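Local atomic coordinates of TnpArep for protein (Escherichia coli, PDB entry 4ER8), a protein that binds repetitive extragenic palindromes and cleaves and recombines the mosaic DNA elements built from them, acting as a single-strand DNA endonuclease and transposase. Residues 12-17 and 100-105; 49-54 and 61-66. One frame throughout, in Å; residues are numbered along the deposited sequence.

Interaction 1: 12-17 and 100-105. With nucleotides of chain B.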
ATOM      1  N   GLY A  12       9.497 -12.620   5.350  1.00 41.29           N
ATOM      2  CA  GLY A  12       8.112 -12.405   5.724  1.00 39.88           C
ATOM      3  C   GLY A  12       7.262 -11.637   4.744  1.00 39.04           C
ATOM      4  O   GLY A  12       7.770 -10.987   3.829  1.00 39.12           O
ATOM      5  N   THR A  13       5.953 -11.703   4.973  1.00 37.80           N
ATOM      6  CA  THR A  13       5.006 -11.006   4.164  1.00 36.16           C
ATOM      7  C   THR A  13       4.266 -10.073   5.095  1.00 35.99           C
ATOM      8  O   THR A  13       3.971 -10.451   6.228  1.00 36.93           O
ATOM      9  CB  THR A  13       4.061 -12.026   3.495  1.00 36.37           C
ATOM     10  OG1 THR A  13       4.808 -12.763   2.495  1.00 37.32           O
ATOM     11  CG2 THR A  13       2.887 -11.319   2.811  1.00 34.20           C
ATOM     12  N   TRP A  14       3.977  -8.854   4.647  1.00 34.87           N
ATOM     13  CA  TRP A  14       3.279  -7.899   5.480  1.00 34.03           C
ATOM     14  C   TRP A  14       2.346  -6.999   4.676  1.00 34.22           C
ATOM     15  O   TRP A  14       2.479  -6.845   3.442  1.00 33.71           O
ATOM     16  CB  TRP A  14       4.258  -6.955   6.179  1.00 33.91           C
ATOM     17  CG  TRP A  14       5.298  -7.511   7.115  1.00 33.04           C
ATOM     18  CD1 TRP A  14       5.230  -7.547   8.494  1.00 33.75           C
ATOM     19  CD2 TRP A  14       6.589  -8.013   6.770  1.00 28.90           C
ATOM     20  NE1 TRP A  14       6.402  -8.058   9.005  1.00 33.35           N
ATOM     21  CE2 TRP A  14       7.239  -8.360   7.966  1.00 31.49           C
ATOM     22  CE3 TRP A  14       7.247  -8.214   5.568  1.00 30.02           C
ATOM     23  CZ2 TRP A  14       8.497  -8.918   7.986  1.00 33.25           C
ATOM     24  CZ3 TRP A  14       8.476  -8.731   5.575  1.00 30.03           C
ATOM     25  CH2 TRP A  14       9.111  -9.083   6.779  1.00 32.70           C
ATOM     26  N   PHE A  15       1.437  -6.365   5.425  1.00 33.77           N
ATOM     27  CA  PHE A  15       0.462  -5.421   4.916  1.00 32.43           C
ATOM     28  C   PHE A  15       0.830  -4.077   5.527  1.00 32.45           C
ATOM     29  O   PHE A  15       1.193  -4.040   6.720  1.00 32.38           O
ATOM     30  CB  PHE A  15      -0.909  -5.809   5.434  1.00 32.22           C
ATOM     31  CG  PHE A  15      -1.984  -4.772   5.154  1.00 30.57           C
ATOM     32  CD1 PHE A  15      -2.633  -4.748   3.960  1.00 28.16           C
ATOM     33  CD2 PHE A  15      -2.302  -3.807   6.098  1.00 29.70           C
ATOM     34  CE1 PHE A  15      -3.607  -3.781   3.702  1.00 30.12           C
ATOM     35  CE2 PHE A  15      -3.261  -2.872   5.858  1.00 28.64           C
ATOM     36  CZ  PHE A  15      -3.934  -2.869   4.669  1.00 29.46           C
ATOM     37  N   PHE A  16       0.719  -2.995   4.746  1.00 31.06           N
ATOM     38  CA  PHE A  16       1.140  -1.680   5.211  1.00 31.11           C
ATOM     39  C   PHE A  16       0.144  -0.637   4.770  1.00 32.10           C
ATOM     40  O   PHE A  16      -0.565  -0.839   3.800  1.00 33.01           O
ATOM     41  CB  PHE A  16       2.504  -1.272   4.650  1.00 30.77           C
ATOM     42  CG  PHE A  16       3.623  -2.220   4.929  1.00 27.80           C
ATOM     43  CD1 PHE A  16       4.078  -3.063   3.955  1.00 29.44           C
ATOM     44  CD2 PHE A  16       4.248  -2.239   6.124  1.00 30.42           C
ATOM     45  CE1 PHE A  16       5.172  -3.901   4.155  1.00 30.02           C
ATOM     46  CE2 PHE A  16       5.353  -3.112   6.358  1.00 31.61           C
ATOM     47  CZ  PHE A  16       5.806  -3.935   5.361  1.00 28.13           C
ATOM     48  N   THR A  17       0.097   0.484   5.481  1.00 32.93           N
ATOM     49  CA  THR A  17      -0.820   1.582   5.185  1.00 33.53           C
ATOM     50  C   THR A  17       0.051   2.792   5.406  1.00 34.98           C
ATOM     51  O   THR A  17       0.652   2.975   6.502  1.00 35.34           O
ATOM     52  CB  THR A  17      -2.031   1.634   6.162  1.00 33.44           C
ATOM     53  OG1 THR A  17      -2.929   0.534   5.911  1.00 34.05           O
ATOM     54  CG2 THR A  17      -2.839   2.910   5.950  1.00 34.98           C
ATOM     55  N   GLU A 100       1.968  -1.470  10.058  1.00 35.76           N
ATOM     56  CA  GLU A 100       2.539  -2.751   9.616  1.00 34.55           C
ATOM     57  C   GLU A 100       1.816  -3.902  10.256  1.00 35.14           C
ATOM     58  O   GLU A 100       1.599  -3.924  11.492  1.00 35.42           O
ATOM     59  CB  GLU A 100       4.000  -2.882  10.015  1.00 34.23           C
ATOM     60  CG  GLU A 100       4.577  -4.369   9.941  1.00 34.82           C
ATOM     61  CD  GLU A 100       4.456  -5.133  11.267  1.00 34.38           C
ATOM     62  OE1 GLU A 100       3.792  -6.202  11.345  1.00 31.72           O
ATOM     63  OE2 GLU A 100       5.017  -4.629  12.255  1.00 35.39           O
ATOM     64  N   HIS A 101       1.473  -4.894   9.444  1.00 35.08           N
ATOM     65  CA  HIS A 101       0.897  -6.097   9.987  1.00 35.94           C
ATOM     66  C   HIS A 101       1.381  -7.330   9.249  1.00 37.00           C
ATOM     67  O   HIS A 101       1.281  -7.432   7.999  1.00 37.04           O
ATOM     68  CB  HIS A 101      -0.633  -6.028  10.010  1.00 35.81           C
ATOM     69  CG  HIS A 101      -1.288  -7.368  10.194  1.00 35.64           C
ATOM     70  ND1 HIS A 101      -1.472  -7.941  11.439  1.00 33.59           N
ATOM     71  CD2 HIS A 101      -1.775  -8.254   9.289  1.00 33.32           C
ATOM     72  CE1 HIS A 101      -2.046  -9.124  11.288  1.00 34.50           C
ATOM     73  NE2 HIS A 101      -2.255  -9.331   9.996  1.00 34.49           N
ATOM     74  N   ALA A 102       1.903  -8.260  10.037  1.00 37.92           N
ATOM     75  CA  ALA A 102       2.490  -9.484   9.524  1.00 39.24           C
ATOM     76  C   ALA A 102       1.407 -10.496   9.150  1.00 41.22           C
ATOM     77  O   ALA A 102       0.575 -10.874  10.019  1.00 40.95           O
ATOM     78  CB  ALA A 102       3.360 -10.057  10.566  1.00 38.68           C
ATOM     79  N   ILE A 103       1.450 -10.971   7.893  1.00 42.60           N
ATOM     80  CA  ILE A 103       0.540 -12.020   7.444  1.00 44.24           C
ATOM     81  C   ILE A 103       1.104 -13.433   7.588  1.00 46.52           C
ATOM     82  O   ILE A 103       2.008 -13.832   6.867  1.00 46.42           O
ATOM     83  CB  ILE A 103       0.135 -11.816   6.018  1.00 43.94           C
ATOM     84  CG1 ILE A 103      -0.734 -10.579   5.932  1.00 41.49           C
ATOM     85  CG2 ILE A 103      -0.640 -13.031   5.515  1.00 44.26           C
ATOM     86  CD1 ILE A 103      -0.737  -9.986   4.625  1.00 37.80           C
ATOM     87  N   ARG A 104       0.499 -14.200   8.495  1.00 49.15           N
ATOM     88  CA  ARG A 104       0.999 -15.517   8.884  1.00 51.17           C
ATOM     89  C   ARG A 104       0.339 -16.712   8.157  1.00 51.42           C
ATOM     90  O   ARG A 104       0.860 -17.824   8.263  1.00 52.19           O
ATOM     91  CB  ARG A 104       0.847 -15.692  10.404  1.00 51.78           C
ATOM     92  CG  ARG A 104       1.725 -14.768  11.289  1.00 58.03           C
ATOM     93  CD  ARG A 104       1.319 -13.211  11.263  1.00 67.57           C
ATOM     94  NE  ARG A 104       0.193 -12.755  12.128  1.00 71.33           N
ATOM     95  CZ  ARG A 104      -1.119 -12.831  11.821  1.00 72.38           C
ATOM     96  NH1 ARG A 104      -1.550 -13.352  10.649  1.00 70.37           N
ATOM     97  NH2 ARG A 104      -2.012 -12.380  12.702  1.00 71.84           N
ATOM     98  N   ASN A 105      -0.780 -16.500   7.439  1.00 51.23           N
ATOM     99  CA  ASN A 105      -1.550 -17.593   6.767  1.00 50.73           C
ATOM    100  C   ASN A 105      -2.329 -17.138   5.548  1.00 50.77           C
ATOM    101  O   ASN A 105      -2.681 -15.946   5.440  1.00 50.67           O
ATOM    102  CB  ASN A 105      -2.558 -18.248   7.732  1.00 50.03           C
ATOM    103  CG  ASN A 105      -3.684 -17.308   8.121  1.00 50.93           C
ATOM    104  OD1 ASN A 105      -3.661 -16.683   9.187  1.00 53.53           O
ATOM    105  ND2 ASN A 105      -4.672 -17.196   7.263  1.00 51.06           N
TER
ATOM    106  O5'  DG B   1      -1.652  -9.899  19.472  1.00 36.25           O
ATOM    107  C5'  DG B   1      -1.242  -9.179  20.671  1.00 37.07           C
ATOM    108  C4'  DG B   1      -0.259  -8.051  20.422  1.00 38.98           C
ATOM    109  O4'  DG B   1       0.815  -8.478  19.485  1.00 39.13           O
ATOM    110  C3'  DG B   1      -0.885  -6.829  19.756  1.00 39.10           C
ATOM    111  O3'  DG B   1      -1.625  -6.067  20.673  1.00 39.90           O
ATOM    112  C2'  DG B   1       0.404  -6.151  19.275  1.00 38.55           C
ATOM    113  C1'  DG B   1       1.249  -7.336  18.779  1.00 36.18           C
ATOM    114  N9   DG B   1       1.035  -7.735  17.418  1.00 37.23           N
ATOM    115  C8   DG B   1       0.186  -8.748  17.016  1.00 36.37           C
ATOM    116  N7   DG B   1       0.181  -8.899  15.690  1.00 37.72           N
ATOM    117  C5   DG B   1       1.101  -7.973  15.200  1.00 34.71           C
ATOM    118  C6   DG B   1       1.524  -7.730  13.872  1.00 34.98           C
ATOM    119  O6   DG B   1       1.118  -8.323  12.850  1.00 36.00           O
ATOM    120  N1   DG B   1       2.486  -6.697  13.770  1.00 33.50           N
ATOM    121  C2   DG B   1       2.943  -6.025  14.880  1.00 34.32           C
ATOM    122  N2   DG B   1       3.830  -5.064  14.633  1.00 29.46           N
ATOM    123  N3   DG B   1       2.552  -6.253  16.153  1.00 35.06           N
ATOM    124  C4   DG B   1       1.628  -7.234  16.248  1.00 36.15           C
ATOM    125  P    DT B   2      -2.533  -4.794  20.242  1.00 42.63           P
ATOM    126  OP1  DT B   2      -3.099  -4.179  21.478  1.00 43.31           O
ATOM    127  OP2  DT B   2      -3.457  -5.162  19.150  1.00 39.02           O
ATOM    128  O5'  DT B   2      -1.473  -3.748  19.692  1.00 39.34           O
ATOM    129  C5'  DT B   2      -0.749  -2.879  20.526  1.00 38.16           C
ATOM    130  C4'  DT B   2       0.048  -2.005  19.561  1.00 38.18           C
ATOM    131  O4'  DT B   2       0.468  -2.872  18.468  1.00 36.84           O
ATOM    132  C3'  DT B   2      -0.736  -0.859  18.919  1.00 36.26           C
ATOM    133  O3'  DT B   2       0.155   0.165  18.681  1.00 39.31           O
ATOM    134  C2'  DT B   2      -1.075  -1.443  17.564  1.00 36.24           C
ATOM    135  C1'  DT B   2       0.148  -2.285  17.237  1.00 34.29           C
ATOM    136  N1   DT B   2      -0.091  -3.290  16.148  1.00 35.92           N
ATOM    137  C2   DT B   2       0.641  -3.223  14.971  1.00 36.96           C
ATOM    138  O2   DT B   2       1.516  -2.418  14.749  1.00 37.33           O
ATOM    139  N3   DT B   2       0.348  -4.160  14.013  1.00 38.13           N
ATOM    140  C4   DT B   2      -0.619  -5.141  14.064  1.00 38.54           C
ATOM    141  O4   DT B   2      -0.821  -5.923  13.112  1.00 40.10           O
ATOM    142  C5   DT B   2      -1.375  -5.173  15.301  1.00 38.33           C
ATOM    143  C7   DT B   2      -2.456  -6.241  15.482  1.00 36.27           C
ATOM    144  C6   DT B   2      -1.074  -4.258  16.266  1.00 36.21           C
ATOM    145  P    DA B   3      -0.076   1.626  19.245  1.00 39.60           P
ATOM    146  OP1  DA B   3       1.218   2.310  19.274  1.00 39.72           O
ATOM    147  OP2  DA B   3      -0.679   1.445  20.570  1.00 44.55           O
ATOM    148  O5'  DA B   3      -1.213   2.183  18.273  1.00 38.22           O
ATOM    149  C5'  DA B   3      -0.988   2.408  16.899  1.00 39.10           C
ATOM    150  C4'  DA B   3      -0.173   3.699  16.726  1.00 38.96           C
ATOM    151  O4'  DA B   3       0.126   3.910  15.329  1.00 36.53           O
ATOM    152  C3'  DA B   3      -0.790   4.987  17.211  1.00 36.67           C
ATOM    153  O3'  DA B   3       0.256   5.813  17.536  1.00 40.56           O
ATOM    154  C2'  DA B   3      -1.484   5.490  15.952  1.00 38.64           C
ATOM    155  C1'  DA B   3      -0.451   5.108  14.884  1.00 38.27           C
ATOM    156  N9   DA B   3      -0.891   4.767  13.527  1.00 36.36           N
ATOM    157  C8   DA B   3      -2.032   4.125  13.130  1.00 35.71           C
ATOM    158  N7   DA B   3      -2.104   3.950  11.833  1.00 35.07           N
ATOM    159  C5   DA B   3      -0.939   4.524  11.344  1.00 34.48           C
ATOM    160  C6   DA B   3      -0.415   4.676  10.036  1.00 35.70           C
ATOM    161  N6   DA B   3      -1.007   4.240   8.886  1.00 35.87           N
ATOM    162  N1   DA B   3       0.791   5.270   9.951  1.00 34.92           N
ATOM    163  C2   DA B   3       1.384   5.688  11.058  1.00 34.50           C
ATOM    164  N3   DA B   3       0.975   5.621  12.316  1.00 34.34           N
ATOM    165  C4   DA B   3      -0.190   5.011  12.383  1.00 33.83           C
TER
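Phe-15 and His-101 form the hydrogen-bonded pair at the middle of this antiparallel ladder, Phe-15 N giving to His-101 O at 2.8 Å and His-101 N returning to Phe-15 O at 2.9 Å. The tight part lies on the face of Trp-14, Phe-16, Glu-100 and Ala-102. There Trp-14 CD1 lies 3.8 Å from Ala-102 CB, and the aliphatic part of Glu-100 runs past both rings, its CG 3.9 Å from Phe-16 CE2. Phe-73 meets Trp-14 and Trp-77 meets Phe-16 edge-to-face on that side. The Thr-13 end is looser and partly exposed: the backbone hydrogen bond from Ile-103 N to Thr-13 O continues the ladder, but side-chain contact thins out, Ile-103 CD1 standing 4.3 Å from Phe-15 CB. On the outer side of 100-102 lies DNA of chain B. Glu-100 has CG anti to its N (chi1 164°) and bends at the next bond, so that OE1 accepts a hydrogen bond from N1 of DG1 at 2.8 Å and OE2 one from N2. Ala-102 N gives to O6 of DG1, completing a reading of the guanine's Watson-Crick edge. Glu-100 O accepts from N3 of DT2, and His-101 ND1 donates to its O4 at 2.7 Å; Asp-108, bonded to His-101 NE2, should limit turning of that ring. Such base recognition by an edge strand is consistent with a guide-sequence site on a sheet with the strand order of an RNA recognition motif.

Interaction 2: 49-54 and 61-66. With NI (nickel (II) ion), chain C.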
ATOM      1  N   GLU A  49       8.933  -8.390  -3.410  1.00 50.31           N
ATOM      2  CA  GLU A  49       7.783  -8.704  -4.242  1.00 50.18           C
ATOM      3  C   GLU A  49       6.541  -7.908  -3.795  1.00 48.75           C
ATOM      4  O   GLU A  49       6.139  -7.967  -2.620  1.00 49.01           O
ATOM      5  CB  GLU A  49       7.510 -10.214  -4.229  1.00 50.67           C
ATOM      6  CG  GLU A  49       7.115 -10.784  -5.607  1.00 54.39           C
ATOM      7  CD  GLU A  49       6.088 -11.920  -5.498  1.00 59.57           C
ATOM      8  OE1 GLU A  49       5.240 -12.051  -6.428  1.00 61.87           O
ATOM      9  OE2 GLU A  49       6.113 -12.666  -4.481  1.00 59.12           O
ATOM     10  N   ILE A  50       5.979  -7.139  -4.725  1.00 46.45           N
ATOM     11  CA  ILE A  50       4.710  -6.482  -4.521  1.00 44.41           C
ATOM     12  C   ILE A  50       3.581  -7.495  -4.725  1.00 44.19           C
ATOM     13  O   ILE A  50       3.167  -7.749  -5.861  1.00 43.22           O
ATOM     14  CB  ILE A  50       4.489  -5.326  -5.493  1.00 43.77           C
ATOM     15  CG1 ILE A  50       5.600  -4.278  -5.359  1.00 44.34           C
ATOM     16  CG2 ILE A  50       3.123  -4.692  -5.243  1.00 43.07           C
ATOM     17  CD1 ILE A  50       5.409  -2.974  -6.219  1.00 41.98           C
ATOM     18  N   ASN A  51       3.079  -8.058  -3.622  1.00 43.85           N
ATOM     19  CA  ASN A  51       1.922  -8.934  -3.660  1.00 43.78           C
ATOM     20  C   ASN A  51       0.695  -8.141  -4.112  1.00 43.77           C
ATOM     21  O   ASN A  51      -0.038  -8.588  -5.015  1.00 44.74           O
ATOM     22  CB  ASN A  51       1.687  -9.566  -2.303  1.00 44.05           C
ATOM     23  CG  ASN A  51       2.712 -10.615  -1.968  1.00 45.71           C
ATOM     24  OD1 ASN A  51       2.614 -11.737  -2.422  1.00 47.02           O
ATOM     25  ND2 ASN A  51       3.693 -10.261  -1.153  1.00 46.77           N
ATOM     26  N   ALA A  52       0.488  -6.966  -3.515  1.00 42.53           N
ATOM     27  CA  ALA A  52      -0.551  -6.071  -3.970  1.00 41.97           C
ATOM     28  C   ALA A  52      -0.351  -4.624  -3.521  1.00 41.62           C
ATOM     29  O   ALA A  52       0.351  -4.363  -2.553  1.00 41.41           O
ATOM     30  CB  ALA A  52      -1.910  -6.573  -3.543  1.00 41.95           C
ATOM     31  N   TRP A  53      -0.992  -3.689  -4.220  1.00 40.59           N
ATOM     32  CA  TRP A  53      -0.865  -2.307  -3.842  1.00 40.70           C
ATOM     33  C   TRP A  53      -2.048  -1.500  -4.395  1.00 40.72           C
ATOM     34  O   TRP A  53      -2.429  -1.724  -5.531  1.00 41.04           O
ATOM     35  CB  TRP A  53       0.462  -1.811  -4.410  1.00 40.37           C
ATOM     36  CG  TRP A  53       1.093  -0.626  -3.771  1.00 39.51           C
ATOM     37  CD1 TRP A  53       0.490   0.554  -3.416  1.00 39.41           C
ATOM     38  CD2 TRP A  53       2.491  -0.468  -3.486  1.00 39.04           C
ATOM     39  NE1 TRP A  53       1.436   1.416  -2.886  1.00 39.93           N
ATOM     40  CE2 TRP A  53       2.668   0.813  -2.943  1.00 39.30           C
ATOM     41  CE3 TRP A  53       3.615  -1.299  -3.641  1.00 39.42           C
ATOM     42  CZ2 TRP A  53       3.927   1.283  -2.544  1.00 42.57           C
ATOM     43  CZ3 TRP A  53       4.854  -0.840  -3.239  1.00 38.44           C
ATOM     44  CH2 TRP A  53       5.007   0.431  -2.689  1.00 40.33           C
ATOM     45  N   VAL A  54      -2.659  -0.627  -3.583  1.00 40.39           N
ATOM     46  CA  VAL A  54      -3.466   0.478  -4.110  1.00 41.08           C
ATOM     47  C   VAL A  54      -2.836   1.813  -3.762  1.00 42.05           C
ATOM     48  O   VAL A  54      -2.234   1.990  -2.694  1.00 42.59           O
ATOM     49  CB  VAL A  54      -4.834   0.646  -3.462  1.00 41.24           C
ATOM     50  CG1 VAL A  54      -5.891  -0.004  -4.241  1.00 42.08           C
ATOM     51  CG2 VAL A  54      -4.809   0.255  -1.995  1.00 39.88           C
ATOM     52  N   HIS A  61      -2.312   1.482   0.602  1.00 36.91           N
ATOM     53  CA  HIS A  61      -2.183   0.251   1.343  1.00 35.27           C
ATOM     54  C   HIS A  61      -1.466  -0.723   0.462  1.00 34.96           C
ATOM     55  O   HIS A  61      -1.691  -0.724  -0.752  1.00 34.79           O
ATOM     56  CB  HIS A  61      -3.547  -0.334   1.593  1.00 34.86           C
ATOM     57  CG  HIS A  61      -4.478   0.574   2.310  1.00 34.93           C
ATOM     58  ND1 HIS A  61      -4.434   0.759   3.677  1.00 37.37           N
ATOM     59  CD2 HIS A  61      -5.507   1.330   1.863  1.00 36.03           C
ATOM     60  CE1 HIS A  61      -5.377   1.614   4.039  1.00 34.21           C
ATOM     61  NE2 HIS A  61      -6.052   1.964   2.960  1.00 36.83           N
ATOM     62  N   CYS A  62      -0.639  -1.590   1.029  1.00 34.31           N
ATOM     63  CA  CYS A  62      -0.017  -2.595   0.163  1.00 35.42           C
ATOM     64  C   CYS A  62       0.482  -3.853   0.893  1.00 34.87           C
ATOM     65  O   CYS A  62       0.538  -3.891   2.116  1.00 34.91           O
ATOM     66  CB  CYS A  62       1.092  -1.943  -0.634  1.00 34.61           C
ATOM     67  SG  CYS A  62       2.434  -1.486   0.422  1.00 42.41           S
ATOM     68  N   ILE A  63       0.818  -4.888   0.131  1.00 35.58           N
ATOM     69  CA  ILE A  63       1.422  -6.125   0.675  1.00 35.97           C
ATOM     70  C   ILE A  63       2.765  -6.488   0.025  1.00 35.85           C
ATOM     71  O   ILE A  63       2.850  -6.556  -1.211  1.00 35.53           O
ATOM     72  CB  ILE A  63       0.496  -7.308   0.512  1.00 35.77           C
ATOM     73  CG1 ILE A  63      -0.836  -7.045   1.223  1.00 36.98           C
ATOM     74  CG2 ILE A  63       1.143  -8.522   1.099  1.00 36.24           C
ATOM     75  CD1 ILE A  63      -1.993  -7.998   0.807  1.00 36.80           C
ATOM     76  N   TRP A  64       3.793  -6.705   0.846  1.00 35.58           N
ATOM     77  CA  TRP A  64       5.136  -7.082   0.339  1.00 36.96           C
ATOM     78  C   TRP A  64       5.596  -8.411   0.875  1.00 37.77           C
ATOM     79  O   TRP A  64       5.195  -8.844   1.957  1.00 37.55           O
ATOM     80  CB  TRP A  64       6.252  -6.124   0.781  1.00 36.44           C
ATOM     81  CG  TRP A  64       6.116  -4.710   0.423  1.00 36.36           C
ATOM     82  CD1 TRP A  64       5.270  -4.175  -0.483  1.00 35.76           C
ATOM     83  CD2 TRP A  64       6.912  -3.630   0.930  1.00 35.70           C
ATOM     84  NE1 TRP A  64       5.441  -2.807  -0.530  1.00 37.63           N
ATOM     85  CE2 TRP A  64       6.461  -2.455   0.314  1.00 36.46           C
ATOM     86  CE3 TRP A  64       7.954  -3.548   1.856  1.00 35.39           C
ATOM     87  CZ2 TRP A  64       7.006  -1.185   0.607  1.00 38.28           C
ATOM     88  CZ3 TRP A  64       8.502  -2.278   2.155  1.00 36.71           C
ATOM     89  CH2 TRP A  64       8.020  -1.122   1.531  1.00 36.78           C
ATOM     90  N   THR A  65       6.491  -9.039   0.141  1.00 39.59           N
ATOM     91  CA  THR A  65       7.129 -10.255   0.612  1.00 41.73           C
ATOM     92  C   THR A  65       8.592 -10.021   0.350  1.00 43.25           C
ATOM     93  O   THR A  65       8.986  -9.698  -0.777  1.00 43.86           O
ATOM     94  CB  THR A  65       6.685 -11.481  -0.191  1.00 41.79           C
ATOM     95  OG1 THR A  65       5.309 -11.759   0.095  1.00 42.00           O
ATOM     96  CG2 THR A  65       7.555 -12.710   0.158  1.00 41.26           C
ATOM     97  N   LEU A  66       9.395 -10.168   1.384  1.00 44.55           N
ATOM     98  CA  LEU A  66      10.795  -9.840   1.258  1.00 46.32           C
ATOM     99  C   LEU A  66      11.617 -11.108   0.977  1.00 47.68           C
ATOM    100  O   LEU A  66      11.222 -12.207   1.395  1.00 48.38           O
ATOM    101  CB  LEU A  66      11.311  -9.104   2.516  1.00 45.65           C
ATOM    102  CG  LEU A  66      10.704  -7.776   2.986  1.00 45.28           C
ATOM    103  CD1 LEU A  66      11.633  -7.107   3.976  1.00 47.24           C
ATOM    104  CD2 LEU A  66      10.413  -6.811   1.886  1.00 44.65           C
TER
HETATM  105 NI    NI C 201      -7.720   3.051   2.787  1.00 38.93          NI
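Five residue pairs, from Glu-49/Thr-65 to Val-54/His-61, set the register of these antiparallel strands, and three of them carry, with the bulge residue Asn-51, the backbone hydrogen bonds: Glu-49 and Thr-65 bond both ways, Ile-63 N gives to Ala-52 O at 2.8 Å, and Val-54 N to His-61 O at 3.0 Å. The register slips by one where Asn-51 and Ala-52 both direct their N-H at Ile-63 O, each weakly, in a classic beta bulge. The polar side-chain contact follows from that bulge: Asn-51 is turned toward the partner strand and ND2 donates, close to its amide plane, to Thr-65 OG1, while OD1 goes to Tyr-109. Aromatic packing rules the face of Trp-53, Cys-62 and Trp-64. With CG anti to the backbone N (chi1 -157°), the Trp-53 indole lies over Cys-62, whose CB sits 3.5 Å from the five-ring centroid and SG 4.0 Å from the six-ring centroid. Trp-53 CZ3 meets the Trp-64 edge at NE1, 3.4 Å away, the planes inclined at 43°. Replacing Trp-53 by alanine is likely to open a gap above Cys-62 and leave the NE1 edge of Trp-64 without its Trp-53 contact. Metal binding belongs to the other face: His-61 NE2 holds nickel at 2.0 Å, while ND1 is probably hydrogen-bonded to Thr-17 OG1. His-61 and His-59, on one strand of this beta hairpin, supply the paired histidines of the HUH nuclease motif.

Both contacts are largely buried and belong to one four-stranded antiparallel sheet, in which 13-19 and 59-65 are neighbours, so interaction 1 joins one outer pair of strands and interaction 2 the other. Among the side chains linking them, Thr-13 OG1 lies 2.6 Å from Thr-65 OG1, a probable hydrogen bond. Interaction 2 sits nearer the centre of the chain and has the larger interface, with a bulge and indole packing; at its His-61 end it enters the nickel site. Interaction 1 lies farther out, and its edge strand turns several of its polar groups to DNA bases. The sheet thus carries base-reading groups at one edge and part of the nickel site.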